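PDB 4MY0: GCN5-related N-acetyltransferase from Kribbella flavida, which probably transfers the acetyl group of acetyl coenzyme A to amino groups of acceptors, which may include aminoglycosides. Local coordinates for residues Q72-G77 with A178-R183; A292-A297 with T379-A384. One frame throughout, in Å; residues are numbered along the deposited sequence.

Going along the chain from the N terminus, residues 72-77 come first, in the N-terminal GNAT acetyltransferase region. Contact 1 joins them to 178-183 at the end of helix 168-182. It closes a loop of 100 residues that includes strand 78-90 and helix 99-113. Contact 2 opens later, at 292-297, and closes a loop of 81 residues within the sterol carrier protein-like region. The two loops lie in series and neither nest nor cross. In space the centres of contact 1 and contact 2 are about 10 Å apart, and the contacts touch. Trp75 O of contact 1 and Gly295 N of contact 2, 2.9 Å apart, probably form a hydrogen bond. The acetyltransferase and carrier-like parts thus join here.

Contact 1. Residues Q72-G77 with A178-R183; sequences QQWWGG and AHEASR
Trp74 and Gly77 pack against His179 and Glu180 near the C-terminal end of helix 168-182 and against Arg183, which follows it. The first segment is the tip of a beta hairpin in the GNAT region. Gly76 and Gly77 form a two-residue turn between strands 61-75 and 78-90, with the positive phi values of a type I' turn. The tight part lies at the indole. His179 CB sits over the Trp74 six-membered ring, 3.6 Å from its centroid and almost on the ring normal, a CH-pi contact. The imidazole stands edge-on above the pyrrole ring, with the planes at 77°. This T-shaped stack brings His179 CD2 to 3.4 Å from Trp74 NE1. With chi1 at -68°, His179 CG lies beside its own backbone N, which turns the imidazole edge to the indole.

The glycine turn is close to the helix end as well. Gly76 CA lies 3.5 Å from Arg183 O in a CA-H...O contact. Gly77 CA makes a similar contact with His179 O. A side chain on Gly77 would run into Arg183 CA. Arg183 has itself left the helix with positive phi, and its guanidinium leads away to a long, weak ion pair with Asp378 of the second subunit.

The Glu180 side is looser and faces solvent. Glu180 CG only reaches the indole edge, 3.8 Å from Trp74 CZ3. Its extended chain carries the carboxylate past the ring to a weak, long pairing with Arg79. A water links the two segments, giving one hydrogen to Gly77 O at 2.9 Å and one to Glu180 OE2 at 3.1 Å.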
ATOM      1  N   GLN C  72      33.431  20.590  12.023  1.00 29.40           N
ATOM      2  CA  GLN C  72      33.177  21.983  12.357  1.00 31.67           C
ATOM      3  C   GLN C  72      31.717  22.201  11.996  1.00 29.07           C
ATOM      4  O   GLN C  72      31.141  21.413  11.231  1.00 27.24           O
ATOM      5  CB  GLN C  72      34.089  22.942  11.580  1.00 34.16           C
ATOM      6  CG  GLN C  72      35.574  22.623  11.717  1.00 41.03           C
ATOM      7  CD  GLN C  72      36.452  23.827  11.481  1.00 47.84           C
ATOM      8  OE1 GLN C  72      36.438  24.777  12.263  1.00 52.86           O
ATOM      9  NE2 GLN C  72      37.230  23.798  10.405  1.00 51.37           N
ATOM     10  N   GLN C  73      31.098  23.239  12.553  1.00 24.81           N
ATOM     11  CA  GLN C  73      29.698  23.514  12.235  1.00 23.42           C
ATOM     12  C   GLN C  73      29.521  25.004  12.006  1.00 28.24           C
ATOM     13  O   GLN C  73      30.046  25.834  12.757  1.00 24.59           O
ATOM     14  CB  GLN C  73      28.752  23.008  13.328  1.00 22.34           C
ATOM     15  CG  GLN C  73      27.291  22.922  12.866  1.00 26.47           C
ATOM     16  CD  GLN C  73      26.354  22.479  13.969  1.00 28.11           C
ATOM     17  OE1 GLN C  73      26.617  22.713  15.147  1.00 28.65           O
ATOM     18  NE2 GLN C  73      25.255  21.833  13.593  1.00 24.65           N
ATOM     19  N   TRP C  74      28.809  25.346  10.942  1.00 24.59           N
ATOM     20  CA  TRP C  74      28.593  26.751  10.622  1.00 29.18           C
ATOM     21  C   TRP C  74      27.612  27.345  11.622  1.00 29.33           C
ATOM     22  O   TRP C  74      26.581  26.737  11.918  1.00 26.01           O
ATOM     23  CB  TRP C  74      28.028  26.881   9.209  1.00 26.13           C
ATOM     24  CG  TRP C  74      29.052  26.662   8.122  1.00 27.05           C
ATOM     25  CD1 TRP C  74      29.308  25.499   7.445  1.00 27.01           C
ATOM     26  CD2 TRP C  74      29.945  27.645   7.584  1.00 28.34           C
ATOM     27  NE1 TRP C  74      30.306  25.706   6.518  1.00 28.24           N
ATOM     28  CE2 TRP C  74      30.714  27.015   6.582  1.00 29.06           C
ATOM     29  CE3 TRP C  74      30.169  28.999   7.856  1.00 29.07           C
ATOM     30  CZ2 TRP C  74      31.695  27.691   5.854  1.00 30.49           C
ATOM     31  CZ3 TRP C  74      31.135  29.675   7.126  1.00 30.44           C
ATOM     32  CH2 TRP C  74      31.888  29.021   6.137  1.00 31.14           C
ATOM     33  N   TRP C  75      27.942  28.518  12.157  1.00 25.70           N
ATOM     34  CA  TRP C  75      26.982  29.272  12.958  1.00 27.43           C
ATOM     35  C   TRP C  75      27.097  30.753  12.643  1.00 28.78           C
ATOM     36  O   TRP C  75      28.153  31.377  12.882  1.00 27.99           O
ATOM     37  CB  TRP C  75      27.163  28.995  14.454  1.00 26.58           C
ATOM     38  CG  TRP C  75      26.617  27.644  14.851  1.00 26.72           C
ATOM     39  CD1 TRP C  75      27.341  26.513  15.122  1.00 23.31           C
ATOM     40  CD2 TRP C  75      25.236  27.280  14.989  1.00 23.72           C
ATOM     41  NE1 TRP C  75      26.493  25.477  15.438  1.00 23.65           N
ATOM     42  CE2 TRP C  75      25.194  25.918  15.358  1.00 24.31           C
ATOM     43  CE3 TRP C  75      24.031  27.973  14.844  1.00 23.76           C
ATOM     44  CZ2 TRP C  75      23.992  25.236  15.584  1.00 21.76           C
ATOM     45  CZ3 TRP C  75      22.831  27.288  15.059  1.00 23.17           C
ATOM     46  CH2 TRP C  75      22.824  25.939  15.428  1.00 25.64           C
ATOM     47  N   GLY C  76      26.019  31.304  12.079  1.00 27.32           N
ATOM     48  CA  GLY C  76      26.014  32.682  11.609  1.00 28.63           C
ATOM     49  C   GLY C  76      27.151  32.974  10.655  1.00 29.47           C
ATOM     50  O   GLY C  76      27.771  34.037  10.719  1.00 30.50           O
ATOM     51  N   GLY C  77      27.451  32.029   9.768  1.00 29.58           N
ATOM     52  CA  GLY C  77      28.480  32.268   8.767  1.00 31.47           C
ATOM     53  C   GLY C  77      29.921  32.166   9.257  1.00 31.39           C
ATOM     54  O   GLY C  77      30.839  32.600   8.565  1.00 31.45           O
ATOM     55  N   ALA C 178      29.751  30.575  -0.144  1.00 31.30           N
ATOM     56  CA  ALA C 178      28.297  30.630  -0.050  1.00 30.12           C
ATOM     57  C   ALA C 178      27.818  30.829   1.396  1.00 30.47           C
ATOM     58  O   ALA C 178      26.960  31.669   1.667  1.00 32.66           O
ATOM     59  CB  ALA C 178      27.674  29.376  -0.652  1.00 29.34           C
ATOM     60  N   HIS C 179      28.368  30.049   2.320  1.00 25.62           N
ATOM     61  CA  HIS C 179      27.887  30.073   3.693  1.00 28.27           C
ATOM     62  C   HIS C 179      28.285  31.343   4.441  1.00 33.52           C
ATOM     63  O   HIS C 179      27.581  31.751   5.367  1.00 33.99           O
ATOM     64  CB  HIS C 179      28.348  28.824   4.444  1.00 25.45           C
ATOM     65  CG  HIS C 179      27.704  27.565   3.952  1.00 24.87           C
ATOM     66  ND1 HIS C 179      26.543  27.570   3.207  1.00 31.89           N
ATOM     67  CD2 HIS C 179      28.057  26.266   4.091  1.00 22.02           C
ATOM     68  CE1 HIS C 179      26.209  26.327   2.905  1.00 29.94           C
ATOM     69  NE2 HIS C 179      27.109  25.516   3.430  1.00 25.99           N
ATOM     70  N   GLU C 180      29.398  31.964   4.049  1.00 32.28           N
ATOM     71  CA  GLU C 180      29.803  33.236   4.660  1.00 36.27           C
ATOM     72  C   GLU C 180      28.903  34.378   4.206  1.00 39.95           C
ATOM     73  O   GLU C 180      28.584  35.280   4.983  1.00 43.57           O
ATOM     74  CB  GLU C 180      31.269  33.571   4.348  1.00 34.78           C
ATOM     75  CG  GLU C 180      32.267  32.658   5.040  1.00 42.22           C
ATOM     76  CD  GLU C 180      33.699  32.890   4.595  1.00 54.43           C
ATOM     77  OE1 GLU C 180      33.904  33.475   3.509  1.00 60.11           O
ATOM     78  OE2 GLU C 180      34.619  32.482   5.340  1.00 59.42           O
ATOM     79  N   ALA C 181      28.498  34.330   2.941  1.00 39.62           N
ATOM     80  CA  ALA C 181      27.649  35.368   2.355  1.00 39.85           C
ATOM     81  C   ALA C 181      26.231  35.306   2.923  1.00 40.38           C
ATOM     82  O   ALA C 181      25.615  36.338   3.172  1.00 45.43           O
ATOM     83  CB  ALA C 181      27.610  35.229   0.838  1.00 35.56           C
ATOM     84  N   SER C 182      25.711  34.098   3.109  1.00 37.38           N
ATOM     85  CA  SER C 182      24.360  33.945   3.643  1.00 40.66           C
ATOM     86  C   SER C 182      24.307  33.869   5.184  1.00 40.93           C
ATOM     87  O   SER C 182      23.223  33.816   5.761  1.00 41.11           O
ATOM     88  CB  SER C 182      23.685  32.715   3.038  1.00 38.39           C
ATOM     89  OG  SER C 182      24.234  31.526   3.580  1.00 36.43           O
ATOM     90  N   ARG C 183      25.466  33.885   5.841  1.00 39.20           N
ATOM     91  CA  ARG C 183      25.537  33.712   7.299  1.00 36.24           C
ATOM     92  C   ARG C 183      24.836  32.434   7.737  1.00 33.08           C
ATOM     93  O   ARG C 183      24.062  32.430   8.697  1.00 27.61           O
ATOM     94  CB  ARG C 183      24.946  34.918   8.032  1.00 32.87           C
ATOM     95  CG  ARG C 183      25.831  36.143   7.974  1.00 42.94           C
ATOM     96  CD  ARG C 183      25.018  37.386   8.217  1.00 47.50           C
ATOM     97  NE  ARG C 183      24.863  38.161   6.993  1.00 55.46           N
ATOM     98  CZ  ARG C 183      23.723  38.306   6.327  1.00 56.79           C
ATOM     99  NH1 ARG C 183      22.610  37.736   6.768  1.00 54.61           N
ATOM    100  NH2 ARG C 183      23.698  39.036   5.217  1.00 59.50           N
TER
HETATM  101  O   HOH W   1      33.771  32.616   8.307  1.00 39.78           O

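Contact 2. Residues A292-A297 with T379-A384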
ATOM      1  N   ALA C 292      32.327  33.109  21.366  1.00 25.89           N
ATOM      2  CA  ALA C 292      33.438  33.794  20.712  1.00 34.16           C
ATOM      3  C   ALA C 292      33.597  33.378  19.256  1.00 32.58           C
ATOM      4  O   ALA C 292      34.021  34.178  18.430  1.00 31.58           O
ATOM      5  CB  ALA C 292      34.742  33.550  21.472  1.00 34.73           C
ATOM      6  N   ALA C 293      33.259  32.128  18.940  1.00 26.23           N
ATOM      7  CA  ALA C 293      33.455  31.626  17.578  1.00 28.66           C
ATOM      8  C   ALA C 293      32.224  31.810  16.674  1.00 33.06           C
ATOM      9  O   ALA C 293      32.322  31.653  15.454  1.00 36.25           O
ATOM     10  CB  ALA C 293      33.886  30.169  17.610  1.00 31.67           C
ATOM     11  N   ARG C 294      31.074  32.139  17.271  1.00 29.33           N
ATOM     12  CA  ARG C 294      29.824  32.273  16.524  1.00 29.78           C
ATOM     13  C   ARG C 294      29.799  33.546  15.681  1.00 30.51           C
ATOM     14  O   ARG C 294      30.366  34.563  16.072  1.00 34.53           O
ATOM     15  CB  ARG C 294      28.624  32.295  17.483  1.00 27.24           C
ATOM     16  CG  ARG C 294      27.277  32.018  16.788  1.00 24.97           C
ATOM     17  CD  ARG C 294      26.107  32.178  17.738  1.00 28.32           C
ATOM     18  NE  ARG C 294      24.871  31.524  17.274  1.00 28.95           N
ATOM     19  CZ  ARG C 294      24.029  32.062  16.391  1.00 29.57           C
ATOM     20  NH1 ARG C 294      24.298  33.250  15.861  1.00 31.43           N
ATOM     21  NH2 ARG C 294      22.915  31.422  16.032  1.00 32.03           N
ATOM     22  N   GLY C 295      29.146  33.497  14.522  1.00 25.41           N
ATOM     23  CA  GLY C 295      28.835  34.730  13.806  1.00 26.24           C
ATOM     24  C   GLY C 295      27.542  35.269  14.390  1.00 29.25           C
ATOM     25  O   GLY C 295      26.693  34.485  14.819  1.00 30.87           O
ATOM     26  N   PHE C 296      27.396  36.587  14.451  1.00 33.37           N
ATOM     27  CA  PHE C 296      26.155  37.179  14.947  1.00 34.48           C
ATOM     28  C   PHE C 296      25.545  38.084  13.887  1.00 37.87           C
ATOM     29  O   PHE C 296      26.262  38.618  13.047  1.00 35.36           O
ATOM     30  CB  PHE C 296      26.396  37.960  16.245  1.00 32.82           C
ATOM     31  CG  PHE C 296      26.632  37.080  17.437  1.00 33.49           C
ATOM     32  CD1 PHE C 296      25.567  36.654  18.218  1.00 30.62           C
ATOM     33  CD2 PHE C 296      27.914  36.652  17.764  1.00 31.62           C
ATOM     34  CE1 PHE C 296      25.774  35.820  19.306  1.00 29.50           C
ATOM     35  CE2 PHE C 296      28.125  35.816  18.859  1.00 28.63           C
ATOM     36  CZ  PHE C 296      27.060  35.408  19.628  1.00 28.28           C
ATOM     37  N   ALA C 297      24.227  38.255  13.944  1.00 39.83           N
ATOM     38  CA  ALA C 297      23.484  39.013  12.939  1.00 44.58           C
ATOM     39  C   ALA C 297      24.026  40.425  12.709  1.00 44.49           C
ATOM     40  O   ALA C 297      24.255  41.170  13.655  1.00 44.41           O
ATOM     41  CB  ALA C 297      22.003  39.068  13.309  1.00 43.24           C
ATOM     42  N   THR C 379      17.127  38.949  18.499  1.00 50.53           N
ATOM     43  CA  THR C 379      17.776  39.477  17.293  1.00 53.38           C
ATOM     44  C   THR C 379      19.267  39.117  17.179  1.00 47.70           C
ATOM     45  O   THR C 379      19.750  38.800  16.093  1.00 49.85           O
ATOM     46  CB  THR C 379      17.568  40.999  17.145  1.00 56.86           C
ATOM     47  OG1 THR C 379      18.030  41.665  18.324  1.00 60.48           O
ATOM     48  CG2 THR C 379      16.093  41.299  16.949  1.00 57.39           C
ATOM     49  N   ALA C 380      19.982  39.166  18.300  1.00 39.87           N
ATOM     50  CA  ALA C 380      21.379  38.726  18.359  1.00 40.54           C
ATOM     51  C   ALA C 380      21.581  37.333  17.751  1.00 40.22           C
ATOM     52  O   ALA C 380      22.413  37.144  16.860  1.00 42.51           O
ATOM     53  CB  ALA C 380      21.866  38.733  19.804  1.00 38.13           C
ATOM     54  N   PHE C 381      20.818  36.361  18.240  1.00 35.78           N
ATOM     55  CA  PHE C 381      20.955  34.986  17.771  1.00 34.47           C
ATOM     56  C   PHE C 381      20.090  34.714  16.546  1.00 34.76           C
ATOM     57  O   PHE C 381      20.027  33.589  16.053  1.00 34.05           O
ATOM     58  CB  PHE C 381      20.623  34.002  18.896  1.00 28.69           C
ATOM     59  CG  PHE C 381      21.638  33.994  20.016  1.00 28.87           C
ATOM     60  CD1 PHE C 381      22.764  33.186  19.940  1.00 24.82           C
ATOM     61  CD2 PHE C 381      21.467  34.799  21.140  1.00 31.00           C
ATOM     62  CE1 PHE C 381      23.704  33.173  20.976  1.00 24.41           C
ATOM     63  CE2 PHE C 381      22.397  34.789  22.177  1.00 32.11           C
ATOM     64  CZ  PHE C 381      23.517  33.974  22.094  1.00 27.18           C
ATOM     65  N   GLY C 382      19.428  35.753  16.052  1.00 38.46           N
ATOM     66  CA  GLY C 382      18.589  35.615  14.876  1.00 42.56           C
ATOM     67  C   GLY C 382      19.370  35.367  13.599  1.00 47.86           C
ATOM     68  O   GLY C 382      20.599  35.438  13.586  1.00 53.44           O
ATOM     69  N   GLY C 383      18.653  35.080  12.518  1.00 46.74           N
ATOM     70  CA  GLY C 383      19.285  34.843  11.235  1.00 46.60           C
ATOM     71  C   GLY C 383      18.617  33.664  10.572  1.00 44.73           C
ATOM     72  O   GLY C 383      17.525  33.266  10.974  1.00 39.59           O
ATOM     73  N   ALA C 384      19.270  33.095   9.564  1.00 45.78           N
ATOM     74  CA  ALA C 384      18.700  31.951   8.853  1.00 44.08           C
ATOM     75  C   ALA C 384      18.520  30.746   9.783  1.00 38.07           C
ATOM     76  O   ALA C 384      19.318  30.522  10.699  1.00 35.67           O
ATOM     77  CB  ALA C 384      19.558  31.586   7.654  1.00 43.75           C
TER
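Phe296 and Phe381 meet edge to face, in the sterol carrier protein-like region of the chain. The edge of Phe296 points at the face of Phe381, with the ring planes at 67°. Phe296 CE1 stands over the rim of that face, 3.8 Å from Phe381 CE1. The two side chains run side by side and point the same way.

Arg294 completes a three-way arrangement. Its CG is anti to the backbone N (chi1 -163°), and the chain stays extended as far as NE. This lays CD over the rim of one face of Phe296 and carries the guanidinium on to Phe381. There Phe381 turns its edge to the guanidinium face, with CD1 3.8 Å from Arg294 NE. The two planes are 75° apart, so this is no flat stack. The charged end is held mainly by Tyr352, whose carbonyl O accepts from NH2 and whose ring makes a cation-pi contact. Arg294 NH1 adds a weak hydrogen bond to Gly295 O, 2.9 Å away. With an alanine in place of Arg294, Tyr352 O would probably lose this donor and a gap would open beside both phenylalanine rings.

The backbone also takes part. Ala380 O lies at the edge of Phe296, 3.5 Å from CD1. Ala297 CB points at the end of helix 371-380, 3.6 Å from Thr379 O.

The contact thus joins the loop after helix 287-293 to the C-terminal end of helix 371-380 and the residues just beyond. Both phenylalanines also touch Ile291 of helix 287-293. Strand 318-325 borders the pair, with Val324 against Phe296 and Leu322 against Phe381.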